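PDB 3HYI: probable cell division protein WhiA from Thermotoga maritima, which is probably involved in cell division and chromosome segregation, and joins a degenerate LAGLIDADG homing-endonuclease domain to a DNA-binding helix-turn-helix domain. Local coordinates for residues 93-96 and 97-101; 180-184 and 185-189. All blocks are in the same frame, centred on the assembly; numbering follows the deposited sequence.

Interaction 1: 93-96 and 97-101; sequences AEYS and ESFMV
F99 folds back beneath the backbone of E94, Y95 and S96, and its atoms can be followed outward from the chain. CG lies beside the backbone N and anti to the carbonyl carbon (chi1 -65°), which turns the ring back toward the end of the strand. CB rests against S96 O at 3.2 Å, and CG stays near the same oxygen. Farther along one side of the ring, CD1 passes S96 N, while CE1 comes to 3.3 Å from E94 O. The far atom, CZ, is still only 3.8 Å from that carbonyl oxygen. On the other side of the ring, CD2 and CE2 come near S96 CB. This methylene carbon stands over the ring centre, 3.9 Å from the centroid and 11° off the normal, which meets the geometry of a CH-pi contact.

The backbone closes the turn with the bond from F99 N to S96 O, 3.0 Å long with an N-H...O angle of 146°, which brings F99 back to S96. The hydroxyls of S96 and S98 also share a hydrogen bond, 2.7 Å between their OG atoms, which ties the first residue of the turn to the third.

Y95 approaches the turn separately. M100 CG lies in the plane of its ring, at the edge, 3.2 Å from Y95 OH, while E97 N sits over one face.

Outside the turn, F99 packs on L32, I49 and M66, so its ring joins the turn to helices 25-39 and 56-68 and to strand 48-53. The S96-to-F99 bond and the helical angles of E97 and S98 define a type III beta turn, here following strand 88-94 as it leaves the antiparallel sheet of the degenerate N-terminal LAGLIDADG-like domain.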
loop_
_atom_site.group_PDB
_atom_site.type_symbol
_atom_site.label_atom_id
_atom_site.label_comp_id
_atom_site.label_asym_id
_atom_site.label_seq_id
_atom_site.Cartn_x
_atom_site.Cartn_y
_atom_site.Cartn_z
ATOM N N ALA A 93 17.739 29.452 -14.559
ATOM C CA ALA A 93 16.986 30.680 -14.340
ATOM C C ALA A 93 17.844 31.715 -13.630
ATOM O O ALA A 93 18.880 31.391 -13.047
ATOM C CB ALA A 93 15.735 30.390 -13.531
ATOM N N GLU A 94 17.395 32.965 -13.685
ATOM C CA GLU A 94 18.109 34.079 -13.076
ATOM C C GLU A 94 17.888 34.080 -11.569
ATOM O O GLU A 94 16.763 33.890 -11.103
ATOM C CB GLU A 94 17.622 35.397 -13.678
ATOM C CG GLU A 94 18.533 36.587 -13.410
ATOM C CD GLU A 94 18.357 37.696 -14.433
ATOM O OE1 GLU A 94 17.233 37.854 -14.957
ATOM O OE2 GLU A 94 19.345 38.410 -14.713
ATOM N N TYR A 95 18.964 34.286 -10.811
ATOM C CA TYR A 95 18.868 34.379 -9.358
ATOM C C TYR A 95 18.382 35.765 -8.938
ATOM O O TYR A 95 18.807 36.784 -9.489
ATOM C CB TYR A 95 20.209 34.083 -8.677
ATOM C CG TYR A 95 20.149 34.295 -7.178
ATOM C CD1 TYR A 95 19.461 33.402 -6.362
ATOM C CD2 TYR A 95 20.746 35.406 -6.581
ATOM C CE1 TYR A 95 19.382 33.592 -4.994
ATOM C CE2 TYR A 95 20.672 35.607 -5.206
ATOM C CZ TYR A 95 19.986 34.691 -4.420
ATOM O OH TYR A 95 19.898 34.867 -3.059
ATOM N N SER A 96 17.490 35.778 -7.954
ATOM C CA SER A 96 17.017 37.006 -7.329
ATOM C C SER A 96 17.039 36.812 -5.812
ATOM O O SER A 96 16.623 35.767 -5.312
ATOM C CB SER A 96 15.602 37.328 -7.818
ATOM O OG SER A 96 15.041 38.417 -7.110
ATOM N N GLU A 97 17.525 37.816 -5.085
ATOM C CA GLU A 97 17.659 37.718 -3.625
ATOM C C GLU A 97 16.297 37.579 -2.933
ATOM O O GLU A 97 16.203 37.026 -1.836
ATOM C CB GLU A 97 18.422 38.922 -3.063
ATOM C CG GLU A 97 19.800 39.125 -3.695
ATOM C CD GLU A 97 20.678 40.102 -2.936
ATOM O OE1 GLU A 97 20.156 40.869 -2.098
ATOM O OE2 GLU A 97 21.902 40.101 -3.186
ATOM N N SER A 98 15.250 38.080 -3.587
ATOM C CA SER A 98 13.875 37.910 -3.121
ATOM C C SER A 98 13.485 36.439 -2.939
ATOM O O SER A 98 12.680 36.117 -2.061
ATOM C CB SER A 98 12.903 38.581 -4.095
ATOM O OG SER A 98 12.996 37.999 -5.386
ATOM N N PHE A 99 14.053 35.555 -3.762
ATOM C CA PHE A 99 13.804 34.110 -3.656
ATOM C C PHE A 99 14.131 33.556 -2.263
ATOM O O PHE A 99 13.436 32.665 -1.769
ATOM C CB PHE A 99 14.635 33.310 -4.676
ATOM C CG PHE A 99 14.289 33.561 -6.129
ATOM C CD1 PHE A 99 15.106 33.033 -7.122
ATOM C CD2 PHE A 99 13.174 34.306 -6.514
ATOM C CE1 PHE A 99 14.824 33.234 -8.466
ATOM C CE2 PHE A 99 12.888 34.511 -7.862
ATOM C CZ PHE A 99 13.715 33.974 -8.836
ATOM N N MET A 100 15.196 34.069 -1.651
ATOM C CA MET A 100 15.718 33.526 -0.391
ATOM C C MET A 100 15.209 34.235 0.870
ATOM O O MET A 100 15.594 33.865 1.979
ATOM C CB MET A 100 17.251 33.574 -0.403
ATOM C CG MET A 100 17.907 32.845 -1.574
ATOM S SD MET A 100 17.548 31.076 -1.637
ATOM C CE MET A 100 16.072 31.050 -2.634
ATOM N N VAL A 101 14.345 35.237 0.710
ATOM C CA VAL A 101 13.869 36.037 1.843
ATOM C C VAL A 101 12.714 35.373 2.611
ATOM O O VAL A 101 12.476 35.700 3.774
ATOM C CB VAL A 101 13.454 37.461 1.385
ATOM C CG1 VAL A 101 12.982 38.302 2.563
ATOM C CG2 VAL A 101 14.618 38.151 0.689
#

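Interaction 2: 180-184 and 185-189; sequences VFLEA and IGVQR
L182 and V187 lie side by side at the end of helix 175-184, pointing the same way, across a Schellman motif. The evidence is a pair of backbone bonds reaching back into the last turn. V187 N donates to L182 O at 3.0 Å with an N-H...O angle of 156°, and G186 N donates to E183 O at 3.1 Å; a weak third bond runs from G186 N to L182 O. G186 reverses the chain with a phi of 110°, a positive value at which a CB would press on the carbonyl oxygen of I185. L182 and V187 are the apolar pair expected at the two ends of the longer bond: V187 CG2, beside its own backbone N, comes 4.0 Å from L182 CB and packs equally against L182 CD2.

I185 has a different conformation. Its CG1 sits between the backbone N and the carbonyl carbon (chi1 67°), wedged over the helix end, 3.3 Å from L182 O and also near F181 O. With the chain extended beyond CG1, CD1 is carried to F181 CE2 at 3.7 Å. The other branch, CG2, lies over one face of the same ring but farther off, so CD1 makes the closer contact as the two side chains cross at a slant. F181 CG is anti to its backbone nitrogen, which carries the ring forward toward I185, one turn on.

The buried side continues into the fold: L115 of helix 108-122 touches both F181 and I185, and I13 of helix 9-16 touches L182 and V187. E16 accepts a hydrogen bond from Q188 N. On the outer side a water bridges the turn, accepting from Q188 NE2 and donating hydrogen bonds of 2.8 Å to E183 O and of 2.8 Å to V187 O.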
loop_
_atom_site.group_PDB
_atom_site.type_symbol
_atom_site.label_atom_id
_atom_site.label_comp_id
_atom_site.label_asym_id
_atom_site.label_seq_id
_atom_site.Cartn_x
_atom_site.Cartn_y
_atom_site.Cartn_z
ATOM N N VAL A 180 -4.098 13.235 3.227
ATOM C CA VAL A 180 -4.077 14.569 3.834
ATOM C C VAL A 180 -3.014 15.436 3.166
ATOM O O VAL A 180 -3.267 16.590 2.817
ATOM C CB VAL A 180 -3.775 14.504 5.350
ATOM C CG1 VAL A 180 -3.662 15.905 5.933
ATOM C CG2 VAL A 180 -4.847 13.705 6.083
ATOM N N PHE A 181 -1.826 14.859 3.004
ATOM C CA PHE A 181 -0.708 15.522 2.348
ATOM C C PHE A 181 -1.074 15.935 0.927
ATOM O O PHE A 181 -0.889 17.093 0.540
ATOM C CB PHE A 181 0.505 14.585 2.319
ATOM C CG PHE A 181 1.738 15.201 1.724
ATOM C CD1 PHE A 181 2.672 15.836 2.534
ATOM C CD2 PHE A 181 1.971 15.138 0.355
ATOM C CE1 PHE A 181 3.815 16.405 1.986
ATOM C CE2 PHE A 181 3.111 15.706 -0.200
ATOM C CZ PHE A 181 4.035 16.338 0.617
ATOM N N LEU A 182 -1.602 14.985 0.161
ATOM C CA LEU A 182 -1.941 15.227 -1.240
ATOM C C LEU A 182 -3.036 16.278 -1.396
ATOM O O LEU A 182 -2.939 17.149 -2.259
ATOM C CB LEU A 182 -2.355 13.925 -1.934
ATOM C CG LEU A 182 -1.228 12.908 -2.159
ATOM C CD1 LEU A 182 -1.798 11.619 -2.717
ATOM C CD2 LEU A 182 -0.151 13.462 -3.082
ATOM N N GLU A 183 -4.071 16.196 -0.563
ATOM C CA GLU A 183 -5.156 17.171 -0.606
ATOM C C GLU A 183 -4.688 18.563 -0.174
ATOM O O GLU A 183 -5.102 19.563 -0.754
ATOM C CB GLU A 183 -6.334 16.726 0.259
ATOM C CG GLU A 183 -7.547 17.640 0.114
ATOM C CD GLU A 183 -8.825 17.043 0.659
ATOM O OE1 GLU A 183 -8.793 15.916 1.202
ATOM O OE2 GLU A 183 -9.871 17.713 0.548
ATOM N N ALA A 184 -3.828 18.616 0.840
ATOM C CA ALA A 184 -3.252 19.879 1.306
ATOM C C ALA A 184 -2.545 20.629 0.174
ATOM O O ALA A 184 -2.722 21.838 0.027
ATOM C CB ALA A 184 -2.288 19.629 2.464
ATOM N N ILE A 185 -1.766 19.908 -0.633
ATOM C CA ILE A 185 -1.009 20.523 -1.737
ATOM C C ILE A 185 -1.819 20.708 -3.033
ATOM O O ILE A 185 -1.306 21.256 -4.011
ATOM C CB ILE A 185 0.331 19.776 -2.017
ATOM C CG1 ILE A 185 0.098 18.360 -2.564
ATOM C CG2 ILE A 185 1.184 19.729 -0.744
ATOM C CD1 ILE A 185 1.380 17.609 -2.870
ATOM N N GLY A 186 -3.075 20.260 -3.043
ATOM C CA GLY A 186 -4.011 20.605 -4.121
ATOM C C GLY A 186 -4.413 19.501 -5.086
ATOM O O GLY A 186 -5.016 19.783 -6.121
ATOM N N VAL A 187 -4.095 18.249 -4.761
ATOM C CA VAL A 187 -4.575 17.113 -5.555
ATOM C C VAL A 187 -6.077 16.949 -5.308
ATOM O O VAL A 187 -6.541 17.133 -4.181
ATOM C CB VAL A 187 -3.836 15.800 -5.201
ATOM C CG1 VAL A 187 -4.366 14.638 -6.035
ATOM C CG2 VAL A 187 -2.335 15.955 -5.408
ATOM N N GLN A 188 -6.827 16.624 -6.361
ATOM C CA GLN A 188 -8.288 16.532 -6.275
ATOM C C GLN A 188 -8.849 15.239 -6.870
ATOM O O GLN A 188 -9.387 14.408 -6.137
ATOM C CB GLN A 188 -8.942 17.756 -6.930
ATOM C CG GLN A 188 -8.943 19.000 -6.041
ATOM C CD GLN A 188 -9.861 18.860 -4.834
ATOM O OE1 GLN A 188 -11.057 18.597 -4.975
ATOM N NE2 GLN A 188 -9.303 19.037 -3.640
ATOM N N ARG A 189 -8.719 15.065 -8.186
ATOM C CA ARG A 189 -9.315 13.909 -8.866
ATOM C C ARG A 189 -8.780 12.590 -8.331
ATOM O O ARG A 189 -9.538 11.640 -8.128
ATOM C CB ARG A 189 -9.064 13.962 -10.375
ATOM C CG ARG A 189 -9.650 15.184 -11.068
HETATM O O HOH W 1 -6.963 19.556 -2.796
#

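Both interactions are local chain reversals beside secondary structure, one in each half of the LAGLIDADG-like region, with centres about 27 Å apart and nearest atoms about 18 Å apart; they do not touch. Interaction 1 follows a strand and lies near the surface, with one buried residue among its seven; interaction 2 ends a helix and is half buried, four of its eight touching residues being so. Their chemistry follows this: a serine hydroxyl pair and aromatic rings against backbone and methylene atoms in 93-101, but apolar side chains, F181 among them, and helix-end backbone bonds in 180-189. The helices covering them also differ, 25-39 and 56-68 in the first, 9-16 and 108-122 in the second.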